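Local coordinates for beta-amyloid-like protein (Caenorhabditis elegans, PDB 3K66), which is a homologue of the human amyloid precursor protein, probably acting in cell adhesion and neural development, and binds heparin through its helical E2 domain, at residues Pro4-Ala9 / Glu88-Glu93; Ser125-Leu130 / Arg195-Thr200; Ala136-Arg141 / Leu175-Thr180. One frame throughout, in Å; residues are numbered along the deposited sequence.

Contact 1: Pro4-Ala9 / Glu88-Glu93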
loop_
_atom_site.group_PDB
_atom_site.type_symbol
_atom_site.label_atom_id
_atom_site.label_comp_id
_atom_site.label_asym_id
_atom_site.label_seq_id
_atom_site.Cartn_x
_atom_site.Cartn_y
_atom_site.Cartn_z
ATOM N N PRO A 4 8.572 16.197 -7.374
ATOM C CA PRO A 4 9.782 15.444 -7.727
ATOM C C PRO A 4 9.596 13.936 -7.484
ATOM O O PRO A 4 10.313 13.102 -8.040
ATOM C CB PRO A 4 10.857 16.058 -6.830
ATOM C CG PRO A 4 10.097 16.546 -5.655
ATOM C CD PRO A 4 8.812 17.092 -6.230
ATOM N N TYR A 5 8.608 13.595 -6.662
ATOM C CA TYR A 5 8.292 12.205 -6.330
ATOM C C TYR A 5 8.018 11.295 -7.529
ATOM O O TYR A 5 8.405 10.125 -7.518
ATOM C CB TYR A 5 7.071 12.158 -5.408
ATOM C CG TYR A 5 6.488 10.762 -5.286
ATOM C CD1 TYR A 5 7.048 9.830 -4.405
ATOM C CD2 TYR A 5 5.449 10.335 -6.129
ATOM C CE1 TYR A 5 6.603 8.509 -4.364
ATOM C CE2 TYR A 5 4.999 9.011 -6.104
ATOM C CZ TYR A 5 5.585 8.104 -5.215
ATOM O OH TYR A 5 5.158 6.794 -5.176
ATOM N N PHE A 6 7.324 11.818 -8.541
ATOM C CA PHE A 6 6.972 11.037 -9.738
ATOM C C PHE A 6 8.076 10.675 -10.728
ATOM O O PHE A 6 7.845 9.833 -11.600
ATOM C CB PHE A 6 5.836 11.716 -10.507
ATOM C CG PHE A 6 4.542 11.748 -9.758
ATOM C CD1 PHE A 6 4.160 12.891 -9.065
ATOM C CD2 PHE A 6 3.735 10.618 -9.698
ATOM C CE1 PHE A 6 2.995 12.916 -8.314
ATOM C CE2 PHE A 6 2.561 10.616 -8.952
ATOM C CZ PHE A 6 2.183 11.775 -8.251
ATOM N N LYS A 7 9.265 11.271 -10.606
ATOM C CA LYS A 7 10.347 10.944 -11.538
ATOM C C LYS A 7 11.606 10.363 -10.874
ATOM O O LYS A 7 12.714 10.488 -11.420
ATOM C CB LYS A 7 10.708 12.180 -12.378
ATOM N N ILE A 8 11.417 9.721 -9.713
ATOM C CA ILE A 8 12.510 9.106 -8.936
ATOM C C ILE A 8 12.995 7.855 -9.654
ATOM O O ILE A 8 12.279 7.326 -10.509
ATOM C CB ILE A 8 12.060 8.701 -7.510
ATOM C CG1 ILE A 8 11.712 9.952 -6.712
ATOM C CG2 ILE A 8 13.183 7.925 -6.803
ATOM C CD1 ILE A 8 11.225 9.662 -5.301
ATOM N N ALA A 9 14.179 7.358 -9.296
ATOM C CA ALA A 9 14.706 6.193 -9.986
ATOM C C ALA A 9 15.471 5.145 -9.181
ATOM O O ALA A 9 16.124 4.290 -9.762
ATOM C CB ALA A 9 15.574 6.665 -11.124
ATOM N N GLU A 88 -1.202 6.787 -5.536
ATOM C CA GLU A 88 -1.266 5.406 -5.046
ATOM C C GLU A 88 -0.961 4.384 -6.142
ATOM O O GLU A 88 -0.190 3.427 -5.937
ATOM C CB GLU A 88 -2.646 5.130 -4.418
ATOM C CG GLU A 88 -2.887 5.921 -3.139
ATOM C CD GLU A 88 -4.228 5.620 -2.453
ATOM O OE1 GLU A 88 -4.869 4.602 -2.782
ATOM O OE2 GLU A 88 -4.632 6.400 -1.567
ATOM N N ALA A 89 -1.581 4.579 -7.300
ATOM C CA ALA A 89 -1.353 3.695 -8.430
ATOM C C ALA A 89 0.160 3.620 -8.636
ATOM O O ALA A 89 0.733 2.528 -8.712
ATOM C CB ALA A 89 -2.042 4.251 -9.667
ATOM N N VAL A 90 0.808 4.782 -8.700
ATOM C CA VAL A 90 2.257 4.812 -8.865
ATOM C C VAL A 90 2.924 4.027 -7.726
ATOM O O VAL A 90 3.670 3.070 -7.962
ATOM C CB VAL A 90 2.805 6.254 -8.862
ATOM C CG1 VAL A 90 4.320 6.236 -9.066
ATOM C CG2 VAL A 90 2.148 7.047 -9.949
ATOM N N HIS A 91 2.640 4.430 -6.492
ATOM C CA HIS A 91 3.209 3.767 -5.333
ATOM C C HIS A 91 3.029 2.247 -5.443
ATOM O O HIS A 91 4.010 1.500 -5.450
ATOM C CB HIS A 91 2.546 4.290 -4.057
ATOM C CG HIS A 91 3.057 3.652 -2.800
ATOM N ND1 HIS A 91 4.374 3.741 -2.396
ATOM C CD2 HIS A 91 2.417 2.943 -1.839
ATOM C CE1 HIS A 91 4.521 3.117 -1.241
ATOM N NE2 HIS A 91 3.348 2.624 -0.882
ATOM N N GLU A 92 1.782 1.788 -5.545
ATOM C CA GLU A 92 1.533 0.353 -5.660
ATOM C C GLU A 92 2.322 -0.246 -6.834
ATOM O O GLU A 92 2.801 -1.377 -6.744
ATOM C CB GLU A 92 0.028 0.062 -5.817
ATOM N N GLU A 93 2.468 0.490 -7.935
ATOM C CA GLU A 93 3.250 -0.050 -9.042
ATOM C C GLU A 93 4.712 -0.225 -8.622
ATOM O O GLU A 93 5.304 -1.289 -8.840
ATOM C CB GLU A 93 3.181 0.844 -10.273
ATOM C CG GLU A 93 2.037 0.519 -11.063
#
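Phe-6 and Val-90 mark the nearest approach of the two backbones, with Phe-6 CA 7.9 Å from Val-90 CA, where the N-terminal loop comes up against helix 55-119. This helix and helix 14-53 follow each other in the chain and form the long antiparallel helical hairpin of the E2 domain. Residues 4-6 have helical backbone angles, closed by a weak bond from Lys-7 N to Pro-4 O, and this turn presents two neighbouring aromatic rings to the hairpin.

Val-90 meets both rings, one with each methyl. Its CG2 lies at the edge of the Phe-6 ring, near the ring plane and 3.7 Å from Phe-6 CE2. Its CG1 approaches Tyr-5 obliquely and comes 4.1 Å from Tyr-5 CE2. Val-90 CG1 is anti to the backbone N (chi1 -179°), which turns the fork of the side chain so that the methyls are divided between the rings. The rings also support each other: Tyr-5 CD2 sits over the centre of the Phe-6 face, 3.8 Å above its plane.

Tyr-5 reaches past Val-90 to His-91, its CG swung anti to the backbone N (chi1 166°). No hydrogen bond joins the two segments directly. Instead, Glu-14 OE2 is hydrogen-bonded to both Tyr-5 OH and His-91 ND1, while Phe-18 stacks on the imidazole and Arg-94 makes a cation-pi contact with the tyrosine ring. The phenol oxygen itself lies against the helix, with Tyr-5 OH 3.6 Å from His-91 CA and near the plane of the imidazole at its edge.

Contact 2: Ser125-Leu130 / Arg195-Thr200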
loop_
_atom_site.group_PDB
_atom_site.type_symbol
_atom_site.label_atom_id
_atom_site.label_comp_id
_atom_site.label_asym_id
_atom_site.label_seq_id
_atom_site.Cartn_x
_atom_site.Cartn_y
_atom_site.Cartn_z
ATOM N N SER A 125 24.326 -21.568 3.557
ATOM C CA SER A 125 23.949 -20.611 2.527
ATOM C C SER A 125 22.612 -20.950 1.877
ATOM O O SER A 125 21.807 -20.059 1.595
ATOM C CB SER A 125 25.044 -20.517 1.461
ATOM O OG SER A 125 24.741 -19.510 0.520
ATOM N N VAL A 126 22.367 -22.235 1.641
ATOM C CA VAL A 126 21.106 -22.638 1.021
ATOM C C VAL A 126 19.937 -22.098 1.834
ATOM O O VAL A 126 19.037 -21.448 1.284
ATOM C CB VAL A 126 21.031 -24.189 0.856
ATOM C CG1 VAL A 126 19.584 -24.671 0.823
ATOM C CG2 VAL A 126 21.711 -24.590 -0.451
ATOM N N LEU A 127 19.975 -22.361 3.140
ATOM C CA LEU A 127 18.948 -21.922 4.077
ATOM C C LEU A 127 18.760 -20.402 4.121
ATOM O O LEU A 127 17.654 -19.901 3.932
ATOM C CB LEU A 127 19.285 -22.441 5.474
ATOM C CG LEU A 127 18.418 -22.027 6.666
ATOM C CD1 LEU A 127 16.948 -22.224 6.360
ATOM C CD2 LEU A 127 18.802 -22.868 7.863
ATOM N N GLN A 128 19.842 -19.668 4.368
ATOM C CA GLN A 128 19.776 -18.206 4.429
ATOM C C GLN A 128 19.201 -17.684 3.134
ATOM O O GLN A 128 18.560 -16.632 3.092
ATOM C CB GLN A 128 21.169 -17.607 4.638
ATOM C CG GLN A 128 21.259 -16.978 5.911
ATOM N N SER A 129 19.436 -18.443 2.070
ATOM C CA SER A 129 18.951 -18.070 0.751
ATOM C C SER A 129 17.440 -18.272 0.680
ATOM O O SER A 129 16.684 -17.401 0.234
ATOM C CB SER A 129 19.644 -18.916 -0.310
ATOM O OG SER A 129 19.514 -18.294 -1.566
ATOM N N LEU A 130 17.014 -19.437 1.153
ATOM C CA LEU A 130 15.606 -19.809 1.178
ATOM C C LEU A 130 14.794 -18.837 2.036
ATOM O O LEU A 130 13.778 -18.296 1.584
ATOM C CB LEU A 130 15.471 -21.228 1.724
ATOM C CG LEU A 130 14.146 -21.923 1.459
ATOM C CD1 LEU A 130 13.859 -21.871 -0.034
ATOM C CD2 LEU A 130 14.230 -23.374 1.922
ATOM N N ARG A 195 14.916 -28.319 5.415
ATOM C CA ARG A 195 13.462 -28.178 5.284
ATOM C C ARG A 195 12.679 -27.857 6.569
ATOM O O ARG A 195 12.049 -26.793 6.667
ATOM C CB ARG A 195 12.861 -29.425 4.613
ATOM C CG ARG A 195 11.355 -29.426 4.549
ATOM C CD ARG A 195 10.862 -30.319 3.440
ATOM N NE ARG A 195 9.436 -30.128 3.179
ATOM C CZ ARG A 195 8.478 -30.439 4.034
ATOM N NH1 ARG A 195 8.791 -30.969 5.213
ATOM N NH2 ARG A 195 7.222 -30.198 3.707
ATOM N N PRO A 196 12.715 -28.755 7.573
ATOM C CA PRO A 196 11.971 -28.473 8.803
ATOM C C PRO A 196 12.343 -27.112 9.387
ATOM O O PRO A 196 11.550 -26.499 10.092
ATOM C CB PRO A 196 12.343 -29.643 9.703
ATOM C CG PRO A 196 13.727 -29.928 9.288
ATOM C CD PRO A 196 13.652 -29.870 7.782
ATOM N N ILE A 197 13.547 -26.629 9.090
ATOM C CA ILE A 197 13.954 -25.319 9.600
ATOM C C ILE A 197 13.275 -24.175 8.830
ATOM O O ILE A 197 12.735 -23.231 9.429
ATOM C CB ILE A 197 15.478 -25.124 9.533
ATOM C CG1 ILE A 197 16.177 -26.213 10.349
ATOM C CG2 ILE A 197 15.853 -23.765 10.117
ATOM C CD1 ILE A 197 17.684 -26.094 10.336
ATOM N N ALA A 198 13.303 -24.266 7.504
ATOM C CA ALA A 198 12.690 -23.263 6.640
ATOM C C ALA A 198 11.173 -23.219 6.805
ATOM O O ALA A 198 10.582 -22.138 6.793
ATOM C CB ALA A 198 13.042 -23.552 5.165
ATOM N N VAL A 199 10.541 -24.389 6.955
ATOM C CA VAL A 199 9.077 -24.449 7.104
ATOM C C VAL A 199 8.627 -23.735 8.382
ATOM O O VAL A 199 7.687 -22.940 8.363
ATOM C CB VAL A 199 8.527 -25.915 7.119
ATOM C CG1 VAL A 199 7.039 -25.896 7.390
ATOM C CG2 VAL A 199 8.769 -26.605 5.778
ATOM N N THR A 200 9.292 -24.025 9.497
ATOM C CA THR A 200 8.957 -23.366 10.752
ATOM C C THR A 200 9.203 -21.858 10.598
ATOM O O THR A 200 8.388 -21.016 11.019
ATOM C CB THR A 200 9.787 -23.932 11.902
ATOM O OG1 THR A 200 9.572 -25.346 11.973
ATOM C CG2 THR A 200 9.373 -23.281 13.241
#
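Pro-196 O, in the residue just before the Ile-197 that packs on Leu-127, accepts a 3.0 Å hydrogen bond from Thr-200 OG1 and a weak one from Thr-200 N. The hydroxyl arrives almost head-on, with a C=O...OG1 angle of 173°. This bond closes within the first turn of helix 195-209 and takes no part in the contact itself, where the touching side chains are all apolar.

That surface rests on helix 123-154 in a nearly parallel pairing. The short segments cross at -21° with their axes 10.2 Å apart, and Leu-127 and Ala-198 have the nearest CA atoms. This is helix packing within the C-terminal helical bundle of the E2 domain. Leu-127 and Leu-130, one turn apart, both extend toward the partner helix with CG anti to the backbone N (chi1 175° for Leu-127), and their branches reach different points on it. Leu-127 CD2 meets Ile-197 CG2 at 3.8 Å, the two side chains crossing at about a right angle. Its other methyl, Leu-127 CD1, leans more loosely on Ala-198 CB at 4.3 Å. Leu-130 CD2 comes to 3.5 Å from the same Ala-198 CB, so the small methyl of the alanine is approached by both leucines.

Leu-130 is also touched by Tyr-110 of helix 55-119 and Thr-180 of helix 163-182, whereas Ile-197 lies at the exposed margin. With no hydrogen bond or charge pair between the two segments, their association probably rests on the fit of methyl groups and on the exclusion of water from them.

Contact 3: Ala136-Arg141 / Leu175-Thr180; sequences AEEKDR and LRINGT
Glu-137 and Arg-176 form a salt bridge between antiparallel helices, whose short segments run at 167° to each other. Arg-176 NE donates to Glu-137 OE2 at 3.0 Å, meeting the oxygen on its syn side. The carboxylate and guanidinium planes are only 8° apart, but the N-H...O angle is 135°, so this is one bent hydrogen bond rather than a paired, two-bond bridge. The chain of Arg-176 folds at chi3, which turns NE back toward Glu-137 OE2, at the edge of the guanidinium.

Next to this bridge, Ile-177 CD1 packs 3.6 Å from Glu-137 CB and also reaches Glu-138 OE1, so the methyl lies against both glutamates.

In the next shell, Lys-103 of helix 55-119 makes salt bridges to Glu-137 OE1 and Asp-140 OD2, and Tyr-133 adds a weak bond to Glu-137 OE2. Both carboxylate oxygens of this buried glutamate are thus engaged, which probably favours its charged form. Glu-138 turns instead to Arg-206. Replacing Arg-176 with a leucine would probably leave Glu-137 OE2 without its charged mate and the carboxylate more dependent on Lys-103 for charge compensation.

Arg-176 O accepts from both Thr-180 N and Thr-180 OG1, the hydroxyl approaching from above the carbonyl plane. The contact joins helices 123-154 and 163-182 in the helical bundle, with helix 55-119 supplying Lys-103 beside the salt bridge and helix 195-209 laying Trp-202 against Ile-177.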
loop_
_atom_site.group_PDB
_atom_site.type_symbol
_atom_site.label_atom_id
_atom_site.label_comp_id
_atom_site.label_asym_id
_atom_site.label_seq_id
_atom_site.Cartn_x
_atom_site.Cartn_y
_atom_site.Cartn_z
ATOM N N ALA A 136 10.587 -12.551 1.201
ATOM C CA ALA A 136 10.131 -11.824 0.010
ATOM C C ALA A 136 8.679 -12.086 -0.348
ATOM O O ALA A 136 7.880 -11.158 -0.466
ATOM C CB ALA A 136 11.018 -12.154 -1.180
ATOM N N GLU A 137 8.342 -13.352 -0.558
ATOM C CA GLU A 137 6.970 -13.701 -0.887
ATOM C C GLU A 137 6.019 -13.267 0.241
ATOM O O GLU A 137 4.965 -12.665 -0.011
ATOM C CB GLU A 137 6.857 -15.205 -1.134
ATOM C CG GLU A 137 7.615 -15.644 -2.365
ATOM C CD GLU A 137 6.795 -15.486 -3.622
ATOM O OE1 GLU A 137 5.864 -14.657 -3.620
ATOM O OE2 GLU A 137 7.073 -16.187 -4.619
ATOM N N GLU A 138 6.398 -13.545 1.488
ATOM C CA GLU A 138 5.541 -13.174 2.605
ATOM C C GLU A 138 5.330 -11.648 2.688
ATOM O O GLU A 138 4.253 -11.197 3.073
ATOM C CB GLU A 138 6.094 -13.749 3.909
ATOM C CG GLU A 138 5.027 -14.466 4.757
ATOM C CD GLU A 138 4.383 -15.667 4.050
ATOM O OE1 GLU A 138 5.104 -16.514 3.502
ATOM O OE2 GLU A 138 3.152 -15.775 4.049
ATOM N N LYS A 139 6.344 -10.859 2.322
ATOM C CA LYS A 139 6.197 -9.398 2.323
ATOM C C LYS A 139 5.129 -9.059 1.290
ATOM O O LYS A 139 4.346 -8.131 1.455
ATOM C CB LYS A 139 7.507 -8.708 1.932
ATOM C CG LYS A 139 8.404 -8.676 3.039
ATOM N N ASP A 140 5.107 -9.824 0.208
ATOM C CA ASP A 140 4.124 -9.607 -0.846
ATOM C C ASP A 140 2.725 -9.832 -0.266
ATOM O O ASP A 140 1.795 -9.069 -0.526
ATOM C CB ASP A 140 4.383 -10.563 -2.019
ATOM C CG ASP A 140 3.561 -10.225 -3.250
ATOM O OD1 ASP A 140 2.721 -9.297 -3.199
ATOM O OD2 ASP A 140 3.755 -10.898 -4.278
ATOM N N ARG A 141 2.576 -10.897 0.514
ATOM C CA ARG A 141 1.291 -11.224 1.126
ATOM C C ARG A 141 0.858 -10.073 2.031
ATOM O O ARG A 141 -0.208 -9.496 1.860
ATOM C CB ARG A 141 1.410 -12.530 1.930
ATOM C CG ARG A 141 0.133 -13.087 2.525
ATOM C CD ARG A 141 0.411 -14.472 3.030
ATOM N NE ARG A 141 -0.694 -15.093 3.728
ATOM C CZ ARG A 141 -1.117 -14.743 4.938
ATOM N NH1 ARG A 141 -0.524 -13.759 5.598
ATOM N NH2 ARG A 141 -2.142 -15.388 5.493
ATOM N N LEU A 175 1.637 -21.395 -3.476
ATOM C CA LEU A 175 2.139 -22.307 -4.504
ATOM C C LEU A 175 3.626 -22.089 -4.779
ATOM O O LEU A 175 4.425 -23.026 -4.638
ATOM C CB LEU A 175 1.334 -22.172 -5.798
ATOM C CG LEU A 175 0.017 -22.953 -5.789
ATOM C CD1 LEU A 175 -0.718 -22.735 -7.108
ATOM C CD2 LEU A 175 0.286 -24.428 -5.560
ATOM N N ARG A 176 4.013 -20.872 -5.159
ATOM C CA ARG A 176 5.428 -20.607 -5.411
ATOM C C ARG A 176 6.280 -21.040 -4.185
ATOM O O ARG A 176 7.282 -21.752 -4.330
ATOM C CB ARG A 176 5.676 -19.117 -5.743
ATOM C CG ARG A 176 5.223 -18.682 -7.130
ATOM C CD ARG A 176 5.553 -17.227 -7.383
ATOM N NE ARG A 176 4.773 -16.349 -6.522
ATOM C CZ ARG A 176 3.643 -15.747 -6.882
ATOM N NH1 ARG A 176 3.146 -15.909 -8.103
ATOM N NH2 ARG A 176 2.990 -14.999 -5.998
ATOM N N ILE A 177 5.886 -20.647 -2.975
ATOM C CA ILE A 177 6.678 -21.050 -1.794
ATOM C C ILE A 177 6.739 -22.575 -1.655
ATOM O O ILE A 177 7.793 -23.138 -1.365
ATOM C CB ILE A 177 6.155 -20.418 -0.454
ATOM C CG1 ILE A 177 6.366 -18.902 -0.495
ATOM C CG2 ILE A 177 6.945 -20.953 0.747
ATOM C CD1 ILE A 177 5.856 -18.160 0.714
ATOM N N ASN A 178 5.627 -23.269 -1.842
ATOM C CA ASN A 178 5.729 -24.717 -1.732
ATOM C C ASN A 178 6.632 -25.242 -2.841
ATOM O O ASN A 178 7.593 -25.969 -2.581
ATOM C CB ASN A 178 4.355 -25.384 -1.755
ATOM C CG ASN A 178 3.714 -25.385 -0.377
ATOM O OD1 ASN A 178 2.507 -25.308 -0.241
ATOM N ND2 ASN A 178 4.547 -25.469 0.666
ATOM N N GLY A 179 6.350 -24.836 -4.072
ATOM C CA GLY A 179 7.178 -25.261 -5.174
ATOM C C GLY A 179 8.643 -25.027 -4.852
ATOM O O GLY A 179 9.498 -25.877 -5.087
ATOM N N THR A 180 8.949 -23.876 -4.277
ATOM C CA THR A 180 10.340 -23.589 -3.970
ATOM C C THR A 180 10.913 -24.565 -2.932
ATOM O O THR A 180 12.089 -24.924 -2.996
ATOM C CB THR A 180 10.486 -22.139 -3.530
ATOM O OG1 THR A 180 9.839 -21.297 -4.493
ATOM C CG2 THR A 180 11.945 -21.749 -3.461
#

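In the fold
Contacts 2 and 3 form one continuous packed region, their centres about 13 Å apart. Both use helix 123-154, and they meet where Leu-130 CD1 lies 3.9 Å from Thr-180 CG2. Along the chain, both segments of contact 3 fall between the two of contact 2, so in sequence helix 163-182 comes between the two helices of contact 2. Contact 1 stands apart on the helical hairpin, its centre about 25 Å from that of contact 3 and 34 Å from that of contact 2; its nearest atoms remain about 9 Å from contact 3. Helix 55-119 connects the regions, carrying Val-90 in contact 1 and, further along, Lys-103 beside contact 3 and Tyr-110 beside contact 2.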